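Long-range contact in extracellular serine protease (Aeromonas sobria, PDB 3WQB), which cleaves peptide bonds after paired basic residues, one of them lysine, as a calcium-binding, furin-like secreted protease that activates the host kallikrein/kinin system: residues D454-T468 and A543-N556. The protein carries 1 engineered substitution. Sequence-based numbering, arbitrary orientation.
Sequences DVGNSPTSSTTRIAT and AQGTWRLEVTDVAN. With CA (calcium ion), chain D.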
ATOM      1  N   ASP A 454       5.602 -12.547 -29.341  1.00 14.45           N
ATOM      2  CA  ASP A 454       4.287 -11.921 -29.348  1.00 14.21           C
ATOM      3  C   ASP A 454       3.239 -13.034 -29.291  1.00 14.28           C
ATOM      4  O   ASP A 454       3.442 -14.105 -29.869  1.00 14.68           O
ATOM      5  CB  ASP A 454       4.123 -11.112 -30.634  1.00 14.43           C
ATOM      6  CG  ASP A 454       2.936 -10.180 -30.602  1.00 14.86           C
ATOM      7  OD1 ASP A 454       2.458  -9.813 -29.504  1.00 15.11           O
ATOM      8  OD2 ASP A 454       2.483  -9.785 -31.701  1.00 15.85           O
ATOM      9  N   VAL A 455       2.140 -12.798 -28.571  1.00 13.60           N
ATOM     10  CA  VAL A 455       1.032 -13.771 -28.453  1.00 13.90           C
ATOM     11  C   VAL A 455       1.541 -15.215 -28.357  1.00 13.92           C
ATOM     12  O   VAL A 455       1.252 -16.066 -29.204  1.00 14.53           O
ATOM     13  CB  VAL A 455      -0.066 -13.589 -29.570  1.00 13.80           C
ATOM     14  CG1 VAL A 455      -0.899 -12.358 -29.286  1.00 14.61           C
ATOM     15  CG2 VAL A 455       0.524 -13.531 -31.008  1.00 14.17           C
ATOM     16  N   GLY A 456       2.303 -15.490 -27.299  1.00 14.15           N
ATOM     17  CA  GLY A 456       3.042 -16.745 -27.207  1.00 14.92           C
ATOM     18  C   GLY A 456       2.183 -17.987 -27.114  1.00 15.37           C
ATOM     19  O   GLY A 456       1.096 -17.962 -26.540  1.00 15.55           O
ATOM     20  N   ASN A 457       2.674 -19.082 -27.685  1.00 16.04           N
ATOM     21  CA  ASN A 457       2.006 -20.372 -27.555  1.00 17.00           C
ATOM     22  C   ASN A 457       2.068 -20.942 -26.153  1.00 16.97           C
ATOM     23  O   ASN A 457       1.203 -21.722 -25.757  1.00 17.53           O
ATOM     24  CB  ASN A 457       2.598 -21.377 -28.539  1.00 17.38           C
ATOM     25  CG  ASN A 457       1.931 -21.313 -29.887  1.00 20.24           C
ATOM     26  OD1 ASN A 457       0.708 -21.262 -29.977  1.00 21.87           O
ATOM     27  ND2 ASN A 457       2.728 -21.327 -30.942  1.00 22.57           N
ATOM     28  N   SER A 458       3.107 -20.556 -25.419  1.00 16.91           N
ATOM     29  CA  SER A 458       3.321 -20.996 -24.052  1.00 16.74           C
ATOM     30  C   SER A 458       4.208 -19.955 -23.382  1.00 16.04           C
ATOM     31  O   SER A 458       4.821 -19.140 -24.065  1.00 15.86           O
ATOM     32  CB  SER A 458       4.000 -22.369 -24.013  1.00 16.97           C
ATOM     33  OG  SER A 458       5.297 -22.321 -24.572  1.00 18.79           O
ATOM     34  N   PRO A 459       4.281 -19.978 -22.041  1.00 15.85           N
ATOM     35  CA  PRO A 459       5.116 -19.005 -21.353  1.00 15.64           C
ATOM     36  C   PRO A 459       6.604 -19.190 -21.609  1.00 15.00           C
ATOM     37  O   PRO A 459       7.077 -20.302 -21.857  1.00 16.26           O
ATOM     38  CB  PRO A 459       4.827 -19.273 -19.878  1.00 15.73           C
ATOM     39  CG  PRO A 459       3.498 -19.926 -19.852  1.00 17.00           C
ATOM     40  CD  PRO A 459       3.441 -20.745 -21.105  1.00 15.95           C
ATOM     41  N   THR A 460       7.321 -18.079 -21.556  1.00 14.23           N
ATOM     42  CA  THR A 460       8.764 -18.082 -21.429  1.00 14.09           C
ATOM     43  C   THR A 460       9.026 -18.419 -19.970  1.00 13.66           C
ATOM     44  O   THR A 460       8.527 -17.741 -19.078  1.00 13.80           O
ATOM     45  CB  THR A 460       9.305 -16.698 -21.782  1.00 13.68           C
ATOM     46  OG1 THR A 460       8.885 -16.365 -23.111  1.00 14.36           O
ATOM     47  CG2 THR A 460      10.821 -16.644 -21.684  1.00 14.45           C
ATOM     48  N   SER A 461       9.799 -19.468 -19.722  1.00 13.30           N
ATOM     49  CA  SER A 461       9.936 -20.012 -18.381  1.00 14.10           C
ATOM     50  C   SER A 461      11.375 -20.113 -17.947  1.00 13.50           C
ATOM     51  O   SER A 461      12.268 -20.375 -18.750  1.00 14.28           O
ATOM     52  CB  SER A 461       9.293 -21.403 -18.305  1.00 14.61           C
ATOM     53  OG  SER A 461       7.932 -21.368 -18.721  1.00 18.79           O
ATOM     54  N   SER A 462      11.583 -19.932 -16.651  1.00 12.42           N
ATOM     55  CA  SER A 462      12.894 -20.087 -16.044  1.00 12.12           C
ATOM     56  C   SER A 462      12.727 -20.635 -14.637  1.00 12.23           C
ATOM     57  O   SER A 462      11.862 -20.192 -13.892  1.00 12.26           O
ATOM     58  CB  SER A 462      13.628 -18.743 -16.055  1.00 12.38           C
ATOM     59  OG  SER A 462      14.860 -18.802 -15.350  1.00 12.95           O
ATOM     60  N   THR A 463      13.567 -21.602 -14.287  1.00 12.97           N
ATOM     61  CA  THR A 463      13.437 -22.343 -13.037  1.00 12.97           C
ATOM     62  C   THR A 463      14.703 -22.281 -12.188  1.00 12.84           C
ATOM     63  O   THR A 463      15.807 -22.275 -12.723  1.00 13.30           O
ATOM     64  CB  THR A 463      13.068 -23.810 -13.357  1.00 13.54           C
ATOM     65  OG1 THR A 463      11.809 -23.840 -14.049  1.00 15.52           O
ATOM     66  CG2 THR A 463      12.983 -24.653 -12.098  1.00 14.19           C
ATOM     67  N   THR A 464      14.530 -22.211 -10.869  1.00 12.33           N
ATOM     68  CA  THR A 464      15.634 -22.303  -9.915  1.00 12.73           C
ATOM     69  C   THR A 464      15.239 -23.228  -8.772  1.00 12.68           C
ATOM     70  O   THR A 464      14.061 -23.340  -8.428  1.00 12.55           O
ATOM     71  CB  THR A 464      16.058 -20.904  -9.386  1.00 12.70           C
ATOM     72  OG1 THR A 464      17.293 -21.000  -8.662  1.00 14.59           O
ATOM     73  CG2 THR A 464      14.996 -20.294  -8.477  1.00 13.67           C
ATOM     74  N   ARG A 465      16.223 -23.889  -8.179  1.00 12.43           N
ATOM     75  CA  ARG A 465      15.978 -24.743  -7.028  1.00 12.48           C
ATOM     76  C   ARG A 465      16.340 -24.038  -5.730  1.00 12.73           C
ATOM     77  O   ARG A 465      17.413 -23.445  -5.607  1.00 13.58           O
ATOM     78  CB  ARG A 465      16.775 -26.049  -7.129  1.00 12.47           C
ATOM     79  CG  ARG A 465      16.459 -27.016  -6.001  1.00 13.17           C
ATOM     80  CD  ARG A 465      17.062 -28.390  -6.224  1.00 14.02           C
ATOM     81  NE  ARG A 465      16.705 -29.298  -5.130  1.00 15.24           N
ATOM     82  CZ  ARG A 465      17.414 -29.491  -4.020  1.00 15.97           C
ATOM     83  NH1 ARG A 465      18.561 -28.849  -3.815  1.00 16.98           N
ATOM     84  NH2 ARG A 465      16.963 -30.336  -3.101  1.00 17.11           N
ATOM     85  N   ILE A 466      15.429 -24.112  -4.765  1.00 12.52           N
ATOM     86  CA  ILE A 466      15.727 -23.706  -3.395  1.00 13.56           C
ATOM     87  C   ILE A 466      16.042 -24.974  -2.600  1.00 14.21           C
ATOM     88  O   ILE A 466      15.201 -25.874  -2.493  1.00 14.44           O
ATOM     89  CB  ILE A 466      14.534 -22.924  -2.765  1.00 13.24           C
ATOM     90  CG1 ILE A 466      14.291 -21.587  -3.499  1.00 14.49           C
ATOM     91  CG2 ILE A 466      14.721 -22.745  -1.251  1.00 13.61           C
ATOM     92  CD1 ILE A 466      15.361 -20.524  -3.307  1.00 15.79           C
ATOM     93  N   ALA A 467      17.254 -25.053  -2.054  1.00 15.55           N
ATOM     94  CA  ALA A 467      17.705 -26.273  -1.378  1.00 17.46           C
ATOM     95  C   ALA A 467      17.258 -26.356   0.072  1.00 18.92           C
ATOM     96  O   ALA A 467      17.040 -27.453   0.595  1.00 19.86           O
ATOM     97  CB  ALA A 467      19.223 -26.389  -1.459  1.00 17.28           C
ATOM     98  N   THR A 468      17.125 -25.190   0.704  1.00 20.21           N
ATOM     99  CA  THR A 468      16.901 -25.083   2.145  1.00 21.47           C
ATOM    100  C   THR A 468      15.489 -25.517   2.494  1.00 21.72           C
ATOM    101  O   THR A 468      14.521 -25.040   1.880  1.00 21.93           O
ATOM    102  CB  THR A 468      17.132 -23.630   2.657  1.00 21.69           C
ATOM    103  OG1 THR A 468      18.400 -23.154   2.191  1.00 22.62           O
ATOM    104  CG2 THR A 468      17.116 -23.563   4.182  1.00 22.40           C
ATOM    105  N   ALA A 543       9.454 -24.604   1.051  1.00 13.31           N
ATOM    106  CA  ALA A 543      10.215 -23.896   0.023  1.00 13.44           C
ATOM    107  C   ALA A 543      11.091 -24.805  -0.834  1.00 13.55           C
ATOM    108  O   ALA A 543      11.516 -24.412  -1.914  1.00 13.54           O
ATOM    109  CB  ALA A 543      11.079 -22.814   0.662  1.00 13.21           C
ATOM    110  N   GLN A 544      11.363 -26.017  -0.353  1.00 13.99           N
ATOM    111  CA  GLN A 544      12.378 -26.871  -0.967  1.00 14.52           C
ATOM    112  C   GLN A 544      11.926 -27.431  -2.301  1.00 14.21           C
ATOM    113  O   GLN A 544      10.864 -28.039  -2.404  1.00 14.83           O
ATOM    114  CB  GLN A 544      12.750 -27.996  -0.011  1.00 15.20           C
ATOM    115  CG  GLN A 544      13.948 -28.818  -0.434  1.00 17.76           C
ATOM    116  CD  GLN A 544      14.290 -29.859   0.607  1.00 20.84           C
ATOM    117  OE1 GLN A 544      13.540 -30.811   0.810  1.00 23.80           O
ATOM    118  NE2 GLN A 544      15.407 -29.665   1.293  1.00 22.91           N
ATOM    119  N   GLY A 545      12.758 -27.236  -3.319  1.00 13.49           N
ATOM    120  CA  GLY A 545      12.451 -27.709  -4.653  1.00 12.97           C
ATOM    121  C   GLY A 545      12.509 -26.595  -5.669  1.00 12.11           C
ATOM    122  O   GLY A 545      13.061 -25.518  -5.412  1.00 12.55           O
ATOM    123  N   THR A 546      11.929 -26.859  -6.833  1.00 12.09           N
ATOM    124  CA  THR A 546      12.031 -25.938  -7.946  1.00 12.45           C
ATOM    125  C   THR A 546      10.901 -24.918  -7.984  1.00 11.79           C
ATOM    126  O   THR A 546       9.725 -25.261  -7.794  1.00 13.06           O
ATOM    127  CB  THR A 546      12.104 -26.676  -9.296  1.00 12.52           C
ATOM    128  OG1 THR A 546      11.058 -27.654  -9.378  1.00 14.39           O
ATOM    129  CG2 THR A 546      13.449 -27.391  -9.472  1.00 13.73           C
ATOM    130  N   TRP A 547      11.290 -23.670  -8.209  1.00 11.51           N
ATOM    131  CA  TRP A 547      10.379 -22.548  -8.412  1.00 11.45           C
ATOM    132  C   TRP A 547      10.518 -22.053  -9.846  1.00 11.52           C
ATOM    133  O   TRP A 547      11.632 -21.899 -10.351  1.00 11.90           O
ATOM    134  CB  TRP A 547      10.742 -21.420  -7.457  1.00 11.62           C
ATOM    135  CG  TRP A 547      10.483 -21.714  -6.012  1.00 11.15           C
ATOM    136  CD1 TRP A 547      11.247 -22.471  -5.172  1.00 12.02           C
ATOM    137  CD2 TRP A 547       9.404 -21.203  -5.229  1.00 10.87           C
ATOM    138  NE1 TRP A 547      10.690 -22.489  -3.912  1.00 11.55           N
ATOM    139  CE2 TRP A 547       9.559 -21.709  -3.920  1.00 11.60           C
ATOM    140  CE3 TRP A 547       8.309 -20.366  -5.514  1.00 11.13           C
ATOM    141  CZ2 TRP A 547       8.650 -21.416  -2.894  1.00 11.96           C
ATOM    142  CZ3 TRP A 547       7.407 -20.078  -4.499  1.00 11.00           C
ATOM    143  CH2 TRP A 547       7.591 -20.597  -3.201  1.00 12.54           C
ATOM    144  N   ARG A 548       9.396 -21.810 -10.512  1.00 11.51           N
ATOM    145  CA  ARG A 548       9.424 -21.432 -11.918  1.00 11.77           C
ATOM    146  C   ARG A 548       8.740 -20.096 -12.181  1.00 11.28           C
ATOM    147  O   ARG A 548       7.601 -19.881 -11.766  1.00 11.72           O
ATOM    148  CB  ARG A 548       8.782 -22.533 -12.773  1.00 12.40           C
ATOM    149  CG  ARG A 548       8.755 -22.246 -14.269  1.00 13.83           C
ATOM    150  CD  ARG A 548       8.226 -23.422 -15.063  1.00 16.52           C
ATOM    151  NE  ARG A 548       6.784 -23.624 -14.920  1.00 17.53           N
ATOM    152  CZ  ARG A 548       6.222 -24.625 -14.243  1.00 18.64           C
ATOM    153  NH1 ARG A 548       6.983 -25.513 -13.610  1.00 19.68           N
ATOM    154  NH2 ARG A 548       4.897 -24.731 -14.179  1.00 19.33           N
ATOM    155  N   LEU A 549       9.451 -19.200 -12.854  1.00 11.04           N
ATOM    156  CA  LEU A 549       8.861 -17.957 -13.334  1.00 11.37           C
ATOM    157  C   LEU A 549       8.360 -18.152 -14.754  1.00 11.30           C
ATOM    158  O   LEU A 549       9.047 -18.748 -15.586  1.00 12.12           O
ATOM    159  CB  LEU A 549       9.895 -16.834 -13.314  1.00 12.05           C
ATOM    160  CG  LEU A 549       9.350 -15.435 -13.604  1.00 12.79           C
ATOM    161  CD1 LEU A 549       8.597 -14.889 -12.392  1.00 14.62           C
ATOM    162  CD2 LEU A 549      10.478 -14.509 -14.000  1.00 14.50           C
ATOM    163  N   GLU A 550       7.162 -17.644 -15.026  1.00 11.48           N
ATOM    164  CA  GLU A 550       6.563 -17.754 -16.346  1.00 11.26           C
ATOM    165  C   GLU A 550       6.183 -16.366 -16.818  1.00 11.25           C
ATOM    166  O   GLU A 550       5.562 -15.617 -16.071  1.00 11.69           O
ATOM    167  CB  GLU A 550       5.315 -18.645 -16.292  1.00 11.42           C
ATOM    168  CG  GLU A 550       5.614 -20.107 -16.056  1.00 13.34           C
ATOM    169  CD  GLU A 550       4.394 -21.003 -16.144  1.00 15.28           C
ATOM    170  OE1 GLU A 550       3.250 -20.503 -16.274  1.00 17.03           O
ATOM    171  OE2 GLU A 550       4.584 -22.233 -16.100  1.00 16.72           O
ATOM    172  N   VAL A 551       6.560 -16.010 -18.048  1.00 11.63           N
ATOM    173  CA  VAL A 551       6.220 -14.712 -18.631  1.00 11.68           C
ATOM    174  C   VAL A 551       5.634 -14.959 -20.019  1.00 11.69           C
ATOM    175  O   VAL A 551       6.256 -15.654 -20.820  1.00 11.57           O
ATOM    176  CB  VAL A 551       7.460 -13.791 -18.751  1.00 11.99           C
ATOM    177  CG1 VAL A 551       7.099 -12.461 -19.405  1.00 13.11           C
ATOM    178  CG2 VAL A 551       8.100 -13.562 -17.380  1.00 12.70           C
ATOM    179  N   THR A 552       4.451 -14.410 -20.292  1.00 11.71           N
ATOM    180  CA  THR A 552       3.794 -14.574 -21.592  1.00 11.88           C
ATOM    181  C   THR A 552       3.298 -13.232 -22.099  1.00 11.54           C
ATOM    182  O   THR A 552       2.747 -12.443 -21.336  1.00 11.47           O
ATOM    183  CB  THR A 552       2.569 -15.514 -21.495  1.00 12.17           C
ATOM    184  OG1 THR A 552       2.911 -16.699 -20.767  1.00 13.06           O
ATOM    185  CG2 THR A 552       2.108 -15.926 -22.881  1.00 13.38           C
ATOM    186  N   ASP A 553       3.499 -12.979 -23.391  1.00 11.60           N
ATOM    187  CA  ASP A 553       2.862 -11.861 -24.076  1.00 11.99           C
ATOM    188  C   ASP A 553       1.497 -12.357 -24.557  1.00 12.14           C
ATOM    189  O   ASP A 553       1.416 -13.285 -25.359  1.00 12.56           O
ATOM    190  CB  ASP A 553       3.771 -11.398 -25.234  1.00 12.19           C
ATOM    191  CG  ASP A 553       3.148 -10.300 -26.105  1.00 12.46           C
ATOM    192  OD1 ASP A 553       1.906 -10.206 -26.244  1.00 13.59           O
ATOM    193  OD2 ASP A 553       3.923  -9.520 -26.689  1.00 14.06           O
ATOM    194  N   VAL A 554       0.431 -11.762 -24.028  1.00 12.15           N
ATOM    195  CA  VAL A 554      -0.919 -12.288 -24.223  1.00 12.36           C
ATOM    196  C   VAL A 554      -1.826 -11.374 -25.050  1.00 12.42           C
ATOM    197  O   VAL A 554      -3.052 -11.448 -24.930  1.00 13.11           O
ATOM    198  CB  VAL A 554      -1.618 -12.630 -22.861  1.00 12.19           C
ATOM    199  CG1 VAL A 554      -0.835 -13.698 -22.094  1.00 12.91           C
ATOM    200  CG2 VAL A 554      -1.835 -11.372 -22.012  1.00 13.07           C
ATOM    201  N   ALA A 555      -1.235 -10.502 -25.862  1.00 12.62           N
ATOM    202  CA  ALA A 555      -2.051  -9.593 -26.679  1.00 13.07           C
ATOM    203  C   ALA A 555      -1.317  -9.049 -27.883  1.00 13.89           C
ATOM    204  O   ALA A 555      -0.158  -8.643 -27.782  1.00 13.57           O
ATOM    205  CB  ALA A 555      -2.561  -8.433 -25.830  1.00 13.21           C
ATOM    206  N   ASN A 556      -2.014  -9.004 -29.018  1.00 14.74           N
ATOM    207  CA  ASN A 556      -1.497  -8.288 -30.181  1.00 16.29           C
ATOM    208  C   ASN A 556      -2.450  -7.214 -30.706  1.00 17.30           C
ATOM    209  O   ASN A 556      -2.128  -6.505 -31.662  1.00 18.79           O
ATOM    210  CB  ASN A 556      -1.065  -9.249 -31.302  1.00 16.60           C
ATOM    211  CG  ASN A 556      -2.190 -10.138 -31.799  1.00 16.89           C
ATOM    212  OD1 ASN A 556      -3.326 -10.069 -31.333  1.00 17.55           O
ATOM    213  ND2 ASN A 556      -1.862 -11.000 -32.750  1.00 18.31           N
TER
HETATM  214 CA    CA D 902       2.138  -8.258 -27.873  1.00 13.46          CA
HETATM  215  O   HOH W   1       0.953 -10.874 -33.704  1.00 22.86           O
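Asp454 and Asp553 meet through a shared calcium ion at one end of a two-stranded antiparallel pairing. Asp454 gives the ion OD1 alone, at 2.3 Å, whereas Asp553, which has His483 as a further polar partner, binds with both carboxylate oxygens, OD1 and OD2; the two carboxylate planes stand 62° apart. The carbonyl O of Ala555 adds a ligand at 2.3 Å, and the Asx turn that brings Ala555 N to Asp553 OD1 shapes this loop. Asp488, Asn578 and Asn579 complete the site. A water links Asp454 OD2 to Asn556 ND2.

Along 460-466 and 545-553, hydrogen-bonded pairs (Thr460 with Val551, Ser462 with Leu549, Thr464 with Trp547, Ile466 with Gly545) alternate with non-hydrogen-bonded ones. Gly545 has a positive phi (125°), where a side chain would jam against the preceding carbonyl. Beyond it, the extended Gln544 lays NE2 on Ala467 O at 2.8 Å, almost straight at 176°.

Side chains alternate between two faces. On one, Ile466 CG1 packs 3.6 Å from Trp547 CD1, while Trp547 NE1 bonds in the ring plane to Ala543 O, which fixes the indole's rotation. On the other, Thr463 OG1 rests against Arg548 CG; a bend at chi3 turns the guanidinium so that NE and NH2 both grip Glu550 OE2. Pro459, with no N-H to offer just before Thr460 N begins the strand's bonding, lies alongside Glu550, whose OE1 pairs with Arg500.

Both segments belong to the P-domain, where 460-466 edges a four-stranded antiparallel sheet. Strand 489-494 flanks 545-553 across from it, and strands 436-444 and 583-595 cover the Ile466 and Trp547 face.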